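Local coordinates for protein AvrA (Salmonella typhimurium, PDB 6BE0) that probably transfers acetyl groups from acetyl-CoA to serine and threonine residues of target proteins, as a YopJ-family bacterial effector that binds inositol hexakisphosphate, at residues K227-L232 with A243-E248; F236-Q241 with S259-K264. One frame throughout, in Å; residues are numbered along the deposited sequence.

Interaction 1 of 2, residues K227-L232 with A243-E248; sequences KADRYL and AQRLNE. With COA (coenzyme A), chain C.
Asp229 and Glu248 mark the closest backbone approach between 227-232, which carries the chain on from helix 225-228, and the first turns of helix 243-252; their CA atoms stay 8.3 Å apart, so side chains bridge the gap. The bridge is a salt bridge between Asp229 and Arg245, which reach for each other from opposite directions. Arg245 presents the end of its guanidinium, NH1 and NH2, one nitrogen to each carboxylate oxygen. The two arms are unequal. NH2 gives a practically straight bond to Asp229 OD1 at 2.8 Å, received on the syn lone pair and lying in the guanidinium plane. NH1 meets Asp229 OD2 at 3.0 Å along a bent path, tilted from the guanidinium plane, as the 42° turn between the carboxylate and guanidinium planes would suggest. Arg245 gets there with CG trans to its own nitrogen (chi1 -179°) and a bend at chi2, which carries the guanidinium across to the aspartate. Asp229 OD1 also has the hydroxyl of Tyr237 as a partner, and Arg245 NH2 a second acceptor in the carbonyl of Leu177; each end of this buried ion pair therefore has a second polar partner. Glu248 sits at the solvent-exposed border, its OE1 5.4 Å from Asp229 OD2, where the like charge could slightly offset the attraction of the arginine. One turn back, the helix start faces coenzyme A: the Gln244 N-H points to phosphate oxygen O9A at 2.7 Å, while that of Ala243 makes a weak bond to O7A. Backbone N-H groups at a helix N-terminus receiving a phosphate are a classic anion-binding device, and here they hold the 3'-phosphate in the coenzyme A pocket of this YopJ-family acetyltransferase.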
ATOM      1  N   LYS A 227       1.066 -16.277  -4.356  1.00 50.76           N
ATOM      2  CA  LYS A 227       1.125 -15.997  -5.785  1.00 51.99           C
ATOM      3  C   LYS A 227       1.697 -14.604  -6.034  1.00 50.87           C
ATOM      4  O   LYS A 227       2.431 -14.383  -6.997  1.00 53.00           O
ATOM      5  CB  LYS A 227      -0.265 -16.114  -6.414  1.00 51.05           C
ATOM      6  CG  LYS A 227      -0.867 -17.508  -6.346  1.00 52.36           C
ATOM      7  CD  LYS A 227      -0.249 -18.448  -7.371  1.00 63.20           C
ATOM      8  CE  LYS A 227      -0.759 -18.174  -8.781  1.00 69.01           C
ATOM      9  NZ  LYS A 227      -2.227 -18.399  -8.903  1.00 67.92           N
ATOM     10  N   ALA A 228       1.356 -13.667  -5.154  1.00 39.20           N
ATOM     11  CA  ALA A 228       1.811 -12.288  -5.286  1.00 36.99           C
ATOM     12  C   ALA A 228       3.321 -12.183  -5.093  1.00 38.96           C
ATOM     13  O   ALA A 228       3.972 -11.338  -5.705  1.00 44.80           O
ATOM     14  CB  ALA A 228       1.088 -11.396  -4.288  1.00 35.04           C
ATOM     15  N   ASP A 229       3.873 -13.045  -4.245  1.00 41.41           N
ATOM     16  CA  ASP A 229       5.307 -13.035  -3.966  1.00 45.95           C
ATOM     17  C   ASP A 229       6.130 -13.341  -5.216  1.00 47.37           C
ATOM     18  O   ASP A 229       7.283 -12.925  -5.323  1.00 54.10           O
ATOM     19  CB  ASP A 229       5.648 -14.041  -2.861  1.00 47.70           C
ATOM     20  CG  ASP A 229       5.092 -13.636  -1.504  1.00 46.38           C
ATOM     21  OD1 ASP A 229       4.727 -12.454  -1.331  1.00 40.45           O
ATOM     22  OD2 ASP A 229       5.028 -14.501  -0.605  1.00 44.42           O
ATOM     23  N   ARG A 230       5.535 -14.065  -6.157  1.00 62.72           N
ATOM     24  CA  ARG A 230       6.224 -14.427  -7.392  1.00 66.40           C
ATOM     25  C   ARG A 230       6.242 -13.269  -8.387  1.00 66.81           C
ATOM     26  O   ARG A 230       7.037 -13.265  -9.327  1.00 69.39           O
ATOM     27  CB  ARG A 230       5.562 -15.647  -8.034  1.00 67.31           C
ATOM     28  CG  ARG A 230       5.445 -16.850  -7.115  1.00 67.00           C
ATOM     29  CD  ARG A 230       4.681 -17.977  -7.784  1.00 68.70           C
ATOM     30  NE  ARG A 230       4.295 -19.015  -6.831  1.00 79.92           N
ATOM     31  CZ  ARG A 230       3.470 -20.020  -7.106  1.00 76.93           C
ATOM     32  NH1 ARG A 230       2.930 -20.134  -8.315  1.00 78.72           N
ATOM     33  NH2 ARG A 230       3.179 -20.913  -6.168  1.00 67.07           N
ATOM     34  N   TYR A 231       5.367 -12.290  -8.172  1.00 46.43           N
ATOM     35  CA  TYR A 231       5.234 -11.155  -9.081  1.00 39.73           C
ATOM     36  C   TYR A 231       5.970  -9.915  -8.582  1.00 41.69           C
ATOM     37  O   TYR A 231       6.640  -9.229  -9.357  1.00 44.34           O
ATOM     38  CB  TYR A 231       3.756 -10.803  -9.284  1.00 33.73           C
ATOM     39  CG  TYR A 231       3.025 -11.681 -10.277  1.00 36.16           C
ATOM     40  CD1 TYR A 231       3.139 -11.460 -11.643  1.00 37.17           C
ATOM     41  CD2 TYR A 231       2.208 -12.716  -9.848  1.00 36.80           C
ATOM     42  CE1 TYR A 231       2.468 -12.253 -12.554  1.00 40.50           C
ATOM     43  CE2 TYR A 231       1.533 -13.516 -10.751  1.00 39.62           C
ATOM     44  CZ  TYR A 231       1.667 -13.280 -12.102  1.00 40.68           C
ATOM     45  OH  TYR A 231       0.993 -14.073 -13.004  1.00 41.91           O
ATOM     46  N   LEU A 232       5.844  -9.632  -7.289  1.00 32.20           N
ATOM     47  CA  LEU A 232       6.234  -8.334  -6.749  1.00 29.18           C
ATOM     48  C   LEU A 232       7.689  -8.283  -6.279  1.00 33.77           C
ATOM     49  O   LEU A 232       8.236  -9.289  -5.826  1.00 37.09           O
ATOM     50  CB  LEU A 232       5.301  -7.961  -5.597  1.00 26.44           C
ATOM     51  CG  LEU A 232       3.817  -7.960  -5.975  1.00 27.71           C
ATOM     52  CD1 LEU A 232       2.942  -7.680  -4.761  1.00 23.74           C
ATOM     53  CD2 LEU A 232       3.538  -6.945  -7.079  1.00 23.24           C
ATOM     54  N   ALA A 243       8.321 -12.099  10.727  1.00 53.76           N
ATOM     55  CA  ALA A 243       9.531 -12.777  10.276  1.00 54.39           C
ATOM     56  C   ALA A 243       9.186 -13.981   9.405  1.00 57.33           C
ATOM     57  O   ALA A 243       9.849 -14.243   8.399  1.00 55.58           O
ATOM     58  CB  ALA A 243      10.371 -13.207  11.468  1.00 57.96           C
ATOM     59  N   GLN A 244       8.148 -14.712   9.798  1.00 61.07           N
ATOM     60  CA  GLN A 244       7.691 -15.866   9.035  1.00 62.33           C
ATOM     61  C   GLN A 244       7.240 -15.438   7.644  1.00 59.33           C
ATOM     62  O   GLN A 244       7.516 -16.117   6.657  1.00 61.59           O
ATOM     63  CB  GLN A 244       6.549 -16.578   9.764  1.00 65.95           C
ATOM     64  CG  GLN A 244       6.005 -17.802   9.035  1.00 69.78           C
ATOM     65  CD  GLN A 244       7.051 -18.887   8.850  1.00 77.27           C
ATOM     66  OE1 GLN A 244       7.869 -19.135   9.737  1.00 80.51           O
ATOM     67  NE2 GLN A 244       7.032 -19.536   7.692  1.00 77.62           N
ATOM     68  N   ARG A 245       6.545 -14.308   7.576  1.00 46.98           N
ATOM     69  CA  ARG A 245       6.042 -13.793   6.307  1.00 43.79           C
ATOM     70  C   ARG A 245       7.185 -13.450   5.356  1.00 42.85           C
ATOM     71  O   ARG A 245       7.084 -13.662   4.147  1.00 41.96           O
ATOM     72  CB  ARG A 245       5.168 -12.560   6.544  1.00 40.91           C
ATOM     73  CG  ARG A 245       4.563 -11.955   5.285  1.00 37.85           C
ATOM     74  CD  ARG A 245       3.590 -12.896   4.589  1.00 38.51           C
ATOM     75  NE  ARG A 245       3.163 -12.361   3.297  1.00 35.91           N
ATOM     76  CZ  ARG A 245       3.817 -12.541   2.153  1.00 35.47           C
ATOM     77  NH1 ARG A 245       4.938 -13.252   2.121  1.00 37.54           N
ATOM     78  NH2 ARG A 245       3.349 -12.011   1.033  1.00 33.32           N
ATOM     79  N   LEU A 246       8.269 -12.913   5.908  1.00 49.29           N
ATOM     80  CA  LEU A 246       9.451 -12.608   5.114  1.00 50.21           C
ATOM     81  C   LEU A 246      10.125 -13.890   4.638  1.00 56.24           C
ATOM     82  O   LEU A 246      10.612 -13.958   3.510  1.00 60.75           O
ATOM     83  CB  LEU A 246      10.443 -11.762   5.916  1.00 55.50           C
ATOM     84  CG  LEU A 246      10.104 -10.281   6.107  1.00 50.19           C
ATOM     85  CD1 LEU A 246      11.138  -9.623   7.007  1.00 48.52           C
ATOM     86  CD2 LEU A 246      10.027  -9.552   4.774  1.00 47.02           C
ATOM     87  N   ASN A 247      10.154 -14.903   5.500  1.00 54.35           N
ATOM     88  CA  ASN A 247      10.722 -16.197   5.134  1.00 57.71           C
ATOM     89  C   ASN A 247       9.960 -16.826   3.974  1.00 57.53           C
ATOM     90  O   ASN A 247      10.525 -17.574   3.181  1.00 66.82           O
ATOM     91  CB  ASN A 247      10.716 -17.156   6.325  1.00 61.15           C
ATOM     92  CG  ASN A 247      11.570 -16.668   7.477  1.00 63.12           C
ATOM     93  OD1 ASN A 247      12.427 -15.801   7.308  1.00 66.29           O
ATOM     94  ND2 ASN A 247      11.345 -17.233   8.657  1.00 65.18           N
ATOM     95  N   GLU A 248       8.670 -16.524   3.883  1.00 58.25           N
ATOM     96  CA  GLU A 248       7.843 -17.050   2.806  1.00 59.14           C
ATOM     97  C   GLU A 248       8.143 -16.336   1.494  1.00 58.04           C
ATOM     98  O   GLU A 248       8.043 -16.929   0.420  1.00 63.71           O
ATOM     99  CB  GLU A 248       6.361 -16.915   3.157  1.00 58.40           C
ATOM    100  CG  GLU A 248       5.918 -17.816   4.301  1.00 58.68           C
ATOM    101  CD  GLU A 248       4.530 -17.479   4.808  1.00 64.40           C
ATOM    102  OE1 GLU A 248       3.813 -16.715   4.124  1.00 55.28           O
ATOM    103  OE2 GLU A 248       4.160 -17.980   5.894  1.00 65.32           O
TER
HETATM  104  N1A COA C 302       2.432  -5.698  15.087  1.00 46.94           N
HETATM  105  C2A COA C 302       3.464  -6.373  14.497  1.00 45.68           C
HETATM  106  N3A COA C 302       3.330  -7.697  14.187  1.00 50.04           N
HETATM  107  C4A COA C 302       2.164  -8.361  14.465  1.00 52.71           C
HETATM  108  C5A COA C 302       1.140  -7.700  15.046  1.00 41.56           C
HETATM  109  C6A COA C 302       1.286  -6.352  15.357  1.00 38.20           C
HETATM  110  N6A COA C 302       0.672  -5.190  15.915  1.00 48.94           N
HETATM  111  N7A COA C 302       0.108  -8.575  15.211  1.00 54.56           N
HETATM  112  C8A COA C 302       0.502  -9.780  14.727  1.00 59.47           C
HETATM  113  N9A COA C 302       1.768  -9.657  14.268  1.00 62.41           N
HETATM  114  C1B COA C 302       2.587 -10.658  13.670  1.00 58.69           C
HETATM  115  C2B COA C 302       3.535 -11.046  14.495  1.00 63.90           C
HETATM  116  O2B COA C 302       4.774 -10.344  14.206  1.00 84.53           O
HETATM  117  C3B COA C 302       3.705 -12.636  14.231  1.00 82.50           C
HETATM  118  O3B COA C 302       4.446 -12.874  13.034  1.00 84.10           O
HETATM  119  P3B COA C 302       5.862 -13.639  13.124  1.00 67.69           P
HETATM  120  O7A COA C 302       6.889 -12.734  13.765  1.00 52.49           O
HETATM  121  O8A COA C 302       5.711 -14.894  13.948  1.00 77.48           O
HETATM  122  O9A COA C 302       6.325 -14.014  11.732  1.00 71.68           O
HETATM  123  C4B COA C 302       2.438 -13.092  14.091  1.00 85.62           C
HETATM  124  O4B COA C 302       1.711 -11.956  13.382  1.00 77.01           O
HETATM  125  C5B COA C 302       1.815 -13.359  15.454  1.00 93.33           C
HETATM  126  O5B COA C 302       0.422 -13.609  15.310  1.00 81.09           O
HETATM  127  P1A COA C 302      -0.142 -15.085  15.572  1.00123.16           P
HETATM  128  O1A COA C 302       0.938 -16.117  15.286  1.00117.40           O
HETATM  129  O2A COA C 302      -0.593 -15.196  17.018  1.00129.07           O
HETATM  130  O3A COA C 302      -1.381 -15.345  14.619  1.00 91.01           O

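Interaction 2 of 2, residues F236-Q241 with S259-K264. With IHP (inositol hexakisphosphate), chain B; COA (coenzyme A), chain C.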
ATOM      1  N   PHE A 236       8.648  -3.914  -1.829  1.00 40.93           N
ATOM      2  CA  PHE A 236       7.278  -3.911  -1.326  1.00 37.95           C
ATOM      3  C   PHE A 236       7.178  -4.484   0.087  1.00 38.75           C
ATOM      4  O   PHE A 236       6.203  -4.235   0.796  1.00 39.16           O
ATOM      5  CB  PHE A 236       6.371  -4.708  -2.266  1.00 35.78           C
ATOM      6  CG  PHE A 236       5.888  -3.924  -3.453  1.00 35.20           C
ATOM      7  CD1 PHE A 236       6.773  -3.191  -4.222  1.00 39.20           C
ATOM      8  CD2 PHE A 236       4.549  -3.931  -3.802  1.00 32.70           C
ATOM      9  CE1 PHE A 236       6.331  -2.470  -5.313  1.00 34.11           C
ATOM     10  CE2 PHE A 236       4.101  -3.213  -4.894  1.00 35.52           C
ATOM     11  CZ  PHE A 236       4.994  -2.482  -5.650  1.00 31.54           C
ATOM     12  N   TYR A 237       8.192  -5.245   0.491  1.00 36.08           N
ATOM     13  CA  TYR A 237       8.141  -6.017   1.731  1.00 35.25           C
ATOM     14  C   TYR A 237       9.029  -5.455   2.835  1.00 36.02           C
ATOM     15  O   TYR A 237       9.321  -6.143   3.812  1.00 35.17           O
ATOM     16  CB  TYR A 237       8.540  -7.464   1.445  1.00 35.88           C
ATOM     17  CG  TYR A 237       7.615  -8.147   0.475  1.00 35.19           C
ATOM     18  CD1 TYR A 237       6.634  -9.020   0.921  1.00 34.35           C
ATOM     19  CD2 TYR A 237       7.711  -7.908  -0.888  1.00 36.41           C
ATOM     20  CE1 TYR A 237       5.779  -9.644   0.037  1.00 36.22           C
ATOM     21  CE2 TYR A 237       6.860  -8.525  -1.780  1.00 35.89           C
ATOM     22  CZ  TYR A 237       5.896  -9.392  -1.314  1.00 34.87           C
ATOM     23  OH  TYR A 237       5.047 -10.012  -2.199  1.00 40.73           O
ATOM     24  N   LYS A 238       9.452  -4.207   2.688  1.00 35.72           N
ATOM     25  CA  LYS A 238      10.350  -3.603   3.663  1.00 35.69           C
ATOM     26  C   LYS A 238       9.675  -3.429   5.021  1.00 33.83           C
ATOM     27  O   LYS A 238      10.330  -3.517   6.060  1.00 35.62           O
ATOM     28  CB  LYS A 238      10.854  -2.255   3.153  1.00 36.21           C
ATOM     29  CG  LYS A 238      11.662  -2.353   1.867  1.00 38.98           C
ATOM     30  CD  LYS A 238      12.127  -0.986   1.383  1.00 40.72           C
ATOM     31  CE  LYS A 238      13.082  -0.338   2.372  1.00 41.57           C
ATOM     32  NZ  LYS A 238      13.690   0.905   1.829  1.00 41.80           N
ATOM     33  N   HIS A 239       8.365  -3.194   5.005  1.00 35.49           N
ATOM     34  CA  HIS A 239       7.607  -2.963   6.235  1.00 36.55           C
ATOM     35  C   HIS A 239       6.842  -4.201   6.693  1.00 33.17           C
ATOM     36  O   HIS A 239       5.964  -4.101   7.549  1.00 33.50           O
ATOM     37  CB  HIS A 239       6.623  -1.805   6.043  1.00 31.23           C
ATOM     38  CG  HIS A 239       7.281  -0.502   5.712  1.00 32.31           C
ATOM     39  ND1 HIS A 239       8.035   0.204   6.625  1.00 32.97           N
ATOM     40  CD2 HIS A 239       7.295   0.226   4.569  1.00 32.35           C
ATOM     41  CE1 HIS A 239       8.487   1.308   6.060  1.00 37.06           C
ATOM     42  NE2 HIS A 239       8.053   1.346   4.812  1.00 38.19           N
ATOM     43  N   THR A 240       7.171  -5.359   6.125  1.00 35.52           N
ATOM     44  CA  THR A 240       6.501  -6.606   6.489  1.00 37.94           C
ATOM     45  C   THR A 240       6.536  -6.823   7.995  1.00 38.37           C
ATOM     46  O   THR A 240       7.597  -6.771   8.618  1.00 43.00           O
ATOM     47  CB  THR A 240       7.141  -7.826   5.799  1.00 37.97           C
ATOM     48  OG1 THR A 240       7.162  -7.622   4.383  1.00 37.71           O
ATOM     49  CG2 THR A 240       6.356  -9.096   6.111  1.00 41.19           C
ATOM     50  N   GLN A 241       5.362  -7.061   8.569  1.00 37.04           N
ATOM     51  CA  GLN A 241       5.221  -7.242  10.006  1.00 40.83           C
ATOM     52  C   GLN A 241       5.115  -8.723  10.350  1.00 41.97           C
ATOM     53  O   GLN A 241       4.053  -9.208  10.731  1.00 47.97           O
ATOM     54  CB  GLN A 241       3.999  -6.475  10.513  1.00 38.97           C
ATOM     55  CG  GLN A 241       4.167  -4.964  10.428  1.00 37.39           C
ATOM     56  CD  GLN A 241       2.880  -4.203  10.675  1.00 37.20           C
ATOM     57  OE1 GLN A 241       1.790  -4.678  10.359  1.00 36.82           O
ATOM     58  NE2 GLN A 241       3.002  -3.008  11.242  1.00 39.53           N
ATOM     59  N   SER A 259      19.527  -8.906  -0.350  1.00 75.52           N
ATOM     60  CA  SER A 259      19.432  -7.761  -1.252  1.00 73.39           C
ATOM     61  C   SER A 259      19.342  -6.454  -0.473  1.00 71.46           C
ATOM     62  O   SER A 259      18.526  -6.324   0.438  1.00 76.66           O
ATOM     63  CB  SER A 259      18.214  -7.896  -2.171  1.00 72.23           C
ATOM     64  OG  SER A 259      18.366  -8.983  -3.066  1.00 77.29           O
ATOM     65  N   ILE A 260      20.183  -5.488  -0.834  1.00 55.34           N
ATOM     66  CA  ILE A 260      20.130  -4.164  -0.222  1.00 53.68           C
ATOM     67  C   ILE A 260      18.804  -3.501  -0.575  1.00 50.42           C
ATOM     68  O   ILE A 260      18.379  -3.537  -1.729  1.00 51.44           O
ATOM     69  CB  ILE A 260      21.293  -3.261  -0.689  1.00 58.67           C
ATOM     70  CG1 ILE A 260      22.646  -3.937  -0.437  1.00 61.24           C
ATOM     71  CG2 ILE A 260      21.231  -1.906   0.012  1.00 57.38           C
ATOM     72  CD1 ILE A 260      22.934  -4.248   1.022  1.00 62.64           C
ATOM     73  N   VAL A 261      18.162  -2.894   0.421  1.00 49.32           N
ATOM     74  CA  VAL A 261      16.837  -2.307   0.240  1.00 47.08           C
ATOM     75  C   VAL A 261      16.809  -0.805   0.531  1.00 46.31           C
ATOM     76  O   VAL A 261      15.751  -0.178   0.451  1.00 46.89           O
ATOM     77  CB  VAL A 261      15.793  -3.007   1.138  1.00 45.94           C
ATOM     78  CG1 VAL A 261      15.682  -4.479   0.774  1.00 48.80           C
ATOM     79  CG2 VAL A 261      16.151  -2.849   2.610  1.00 51.45           C
ATOM     80  N   ASN A 262      17.959  -0.227   0.864  1.00 51.09           N
ATOM     81  CA  ASN A 262      18.026   1.206   1.141  1.00 52.30           C
ATOM     82  C   ASN A 262      19.445   1.768   1.062  1.00 54.31           C
ATOM     83  O   ASN A 262      20.404   1.033   0.824  1.00 61.72           O
ATOM     84  CB  ASN A 262      17.429   1.501   2.521  1.00 49.84           C
ATOM     85  CG  ASN A 262      18.148   0.774   3.644  1.00 52.46           C
ATOM     86  OD1 ASN A 262      19.207   0.179   3.443  1.00 59.15           O
ATOM     87  ND2 ASN A 262      17.572   0.825   4.839  1.00 49.69           N
ATOM     88  N   LYS A 263      19.565   3.078   1.262  1.00 58.46           N
ATOM     89  CA  LYS A 263      20.852   3.763   1.181  1.00 60.69           C
ATOM     90  C   LYS A 263      21.718   3.499   2.409  1.00 63.45           C
ATOM     91  O   LYS A 263      22.878   3.909   2.456  1.00 71.88           O
ATOM     92  CB  LYS A 263      20.637   5.269   1.008  1.00 60.62           C
ATOM     93  CG  LYS A 263      19.914   5.639  -0.276  1.00 58.89           C
ATOM     94  CD  LYS A 263      19.402   7.069  -0.253  1.00 58.53           C
ATOM     95  CE  LYS A 263      18.411   7.306  -1.384  1.00 65.96           C
ATOM     96  NZ  LYS A 263      17.783   8.655  -1.330  1.00 70.49           N
ATOM     97  N   LYS A 264      21.155   2.816   3.400  1.00 56.56           N
ATOM     98  CA  LYS A 264      21.897   2.458   4.605  1.00 59.44           C
ATOM     99  C   LYS A 264      22.574   1.099   4.441  1.00 61.37           C
ATOM    100  O   LYS A 264      23.103   0.539   5.402  1.00 63.71           O
ATOM    101  CB  LYS A 264      20.965   2.454   5.819  1.00 57.31           C
ATOM    102  CG  LYS A 264      20.300   3.801   6.061  1.00 58.08           C
ATOM    103  CD  LYS A 264      19.390   3.788   7.275  1.00 56.15           C
ATOM    104  CE  LYS A 264      18.827   5.177   7.541  1.00 57.15           C
ATOM    105  NZ  LYS A 264      17.960   5.221   8.750  1.00 54.49           N
TER
HETATM  106  C1  IHP B 301      13.378   5.980   0.242  1.00 78.54           C
HETATM  107  C2  IHP B 301      12.078   5.587   0.932  1.00 69.88           C
HETATM  108  C3  IHP B 301      12.347   4.785   2.194  1.00 67.42           C
HETATM  109  C4  IHP B 301      13.290   5.530   3.115  1.00 79.01           C
HETATM  110  C5  IHP B 301      14.622   5.701   2.409  1.00 73.21           C
HETATM  111  C6  IHP B 301      14.452   6.557   1.162  1.00 78.55           C
HETATM  112  O11 IHP B 301      13.071   6.902  -0.789  1.00 69.77           O
HETATM  113  P1  IHP B 301      13.045   6.366  -2.292  1.00 75.18           P
HETATM  114  O21 IHP B 301      11.897   7.011  -3.035  1.00 93.13           O
HETATM  115  O31 IHP B 301      12.857   4.865  -2.325  1.00 74.01           O
HETATM  116  O41 IHP B 301      14.343   6.727  -2.965  1.00 86.31           O
HETATM  117  O12 IHP B 301      11.298   6.766   1.234  1.00 69.12           O
HETATM  118  P2  IHP B 301       9.883   6.974   0.552  1.00 49.55           P
HETATM  119  O22 IHP B 301       9.987   6.834  -0.948  1.00 36.70           O
HETATM  120  O32 IHP B 301       8.893   5.951   1.056  1.00 53.55           O
HETATM  121  O42 IHP B 301       9.372   8.360   0.876  1.00 27.05           O
HETATM  122  O13 IHP B 301      11.115   4.493   2.856  1.00 55.70           O
HETATM  123  P3  IHP B 301      10.586   2.991   2.886  1.00 49.28           P
HETATM  124  O23 IHP B 301       9.086   2.977   2.718  1.00 38.31           O
HETATM  125  O33 IHP B 301      11.209   2.171   1.780  1.00 28.69           O
HETATM  126  O43 IHP B 301      10.927   2.365   4.213  1.00 37.48           O
HETATM  127  O14 IHP B 301      13.412   4.853   4.381  1.00100.62           O
HETATM  128  P4  IHP B 301      14.182   3.453   4.595  1.00 55.44           P
HETATM  129  O24 IHP B 301      13.336   2.548   5.462  1.00 41.12           O
HETATM  130  O34 IHP B 301      14.457   2.750   3.285  1.00 48.71           O
HETATM  131  O44 IHP B 301      15.480   3.694   5.315  1.00 48.35           O
HETATM  132  O15 IHP B 301      15.608   6.278   3.267  1.00 75.85           O
HETATM  133  P5  IHP B 301      17.126   5.877   3.062  1.00 52.27           P
HETATM  134  O25 IHP B 301      17.315   5.233   1.705  1.00 33.57           O
HETATM  135  O35 IHP B 301      17.979   7.117   3.152  1.00 41.35           O
HETATM  136  O45 IHP B 301      17.567   4.901   4.125  1.00 47.66           O
HETATM  137  O16 IHP B 301      14.144   7.902   1.524  1.00 80.80           O
HETATM  138  P6  IHP B 301      14.969   9.069   0.888  1.00 54.83           P
HETATM  139  O26 IHP B 301      14.678  10.353   1.620  1.00 38.91           O
HETATM  140  O36 IHP B 301      16.443   8.769   0.979  1.00 57.44           O
HETATM  141  O46 IHP B 301      14.589   9.248  -0.561  1.00 45.69           O
HETATM  142  N1A COA C 302       2.432  -5.698  15.087  1.00 46.94           N
HETATM  143  C2A COA C 302       3.464  -6.373  14.497  1.00 45.68           C
HETATM  144  N3A COA C 302       3.330  -7.697  14.187  1.00 50.04           N
HETATM  145  C4A COA C 302       2.164  -8.361  14.465  1.00 52.71           C
HETATM  146  C5A COA C 302       1.140  -7.700  15.046  1.00 41.56           C
HETATM  147  C6A COA C 302       1.286  -6.352  15.357  1.00 38.20           C
HETATM  148  N6A COA C 302       0.672  -5.190  15.915  1.00 48.94           N
HETATM  149  N7A COA C 302       0.108  -8.575  15.211  1.00 54.56           N
HETATM  150  C8A COA C 302       0.502  -9.780  14.727  1.00 59.47           C
HETATM  151  N9A COA C 302       1.768  -9.657  14.268  1.00 62.41           N
HETATM  152  C1B COA C 302       2.587 -10.658  13.670  1.00 58.69           C
HETATM  153  C2B COA C 302       3.535 -11.046  14.495  1.00 63.90           C
HETATM  154  O2B COA C 302       4.774 -10.344  14.206  1.00 84.53           O
HETATM  155  C3B COA C 302       3.705 -12.636  14.231  1.00 82.50           C
HETATM  156  O3B COA C 302       4.446 -12.874  13.034  1.00 84.10           O
HETATM  157  P3B COA C 302       5.862 -13.639  13.124  1.00 67.69           P
HETATM  158  O7A COA C 302       6.889 -12.734  13.765  1.00 52.49           O
HETATM  159  O8A COA C 302       5.711 -14.894  13.948  1.00 77.48           O
HETATM  160  O9A COA C 302       6.325 -14.014  11.732  1.00 71.68           O
HETATM  161  C4B COA C 302       2.438 -13.092  14.091  1.00 85.62           C
HETATM  162  O4B COA C 302       1.711 -11.956  13.382  1.00 77.01           O
HETATM  163  C5B COA C 302       1.815 -13.359  15.454  1.00 93.33           C
HETATM  164  O5B COA C 302       0.422 -13.609  15.310  1.00 81.09           O
HETATM  165  P1A COA C 302      -0.142 -15.085  15.572  1.00123.16           P
HETATM  166  O1A COA C 302       0.938 -16.117  15.286  1.00117.40           O
HETATM  167  O2A COA C 302      -0.593 -15.196  17.018  1.00129.07           O
HETATM  168  O3A COA C 302      -1.381 -15.345  14.619  1.00 91.01           O
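Lys238 NZ is gripped by the carbonyl O of Val261, 2.7 Å away, and by O33 of inositol hexakisphosphate, 2.8 Å from the same nitrogen. O34 of a second phosphate also contacts NZ, modelled so close that its exact length is doubtful. The ammonium approaches the Val261 carbonyl with a C=O...N angle of 146°, tilted 34° from the carbonyl plane. A bend at chi3 (64°) in an otherwise extended chain swings the amine to this junction, and on the way Lys238 CE packs against Val261 CG2 at 4.0 Å. Val261 also rests on Leu268 and Arg271 of helix 268-273. This is part of the basic inositol hexakisphosphate pocket of the YopJ-family fold, in which two loops flanking helix 243-252 along the chain supply hydrogen-bond donors to one polyphosphate. From the first loop, His239 brings its ring edge to the anion, NE2 donating to O23 at 2.8 Å in the ring plane, while Ser287 engages ND1 and probably fixes the ring's rotation. In the second loop, Lys263 uses both ends: its backbone N donates to O25 at 3.1 Å, and its extended side chain carries NZ to O36. Asn262 lays CB against O34, its amide nitrogen turned to Glu266. Lys238 and His239 are the two central residues of a type I turn from Tyr237 to Thr240, where Tyr237 O accepts from both Thr240 N and Thr240 OG1, the latter at 2.7 Å.

Overall arrangement
The centres of interactions 1 and 2 lie 13 Å apart, and their segments alternate along the chain: 227-232, 236-241, 243-248, 259-264. Helix 243-252 comes between the two loops of interaction 2 in sequence, while its own first turns form half of interaction 1. The contacts also meet directly, Tyr237 OH lying 2.6 Å from Asp229 OD1 as a probable hydrogen bond and Thr240 CG2 packing on Arg245 CG. Segment 236-241 runs from the inositol hexakisphosphate pocket, which Lys238 and His239 line, to coenzyme A, which Gln241 touches and helix 243-252 binds. Such continuity is consistent with a structural coupling between the two ligand sites.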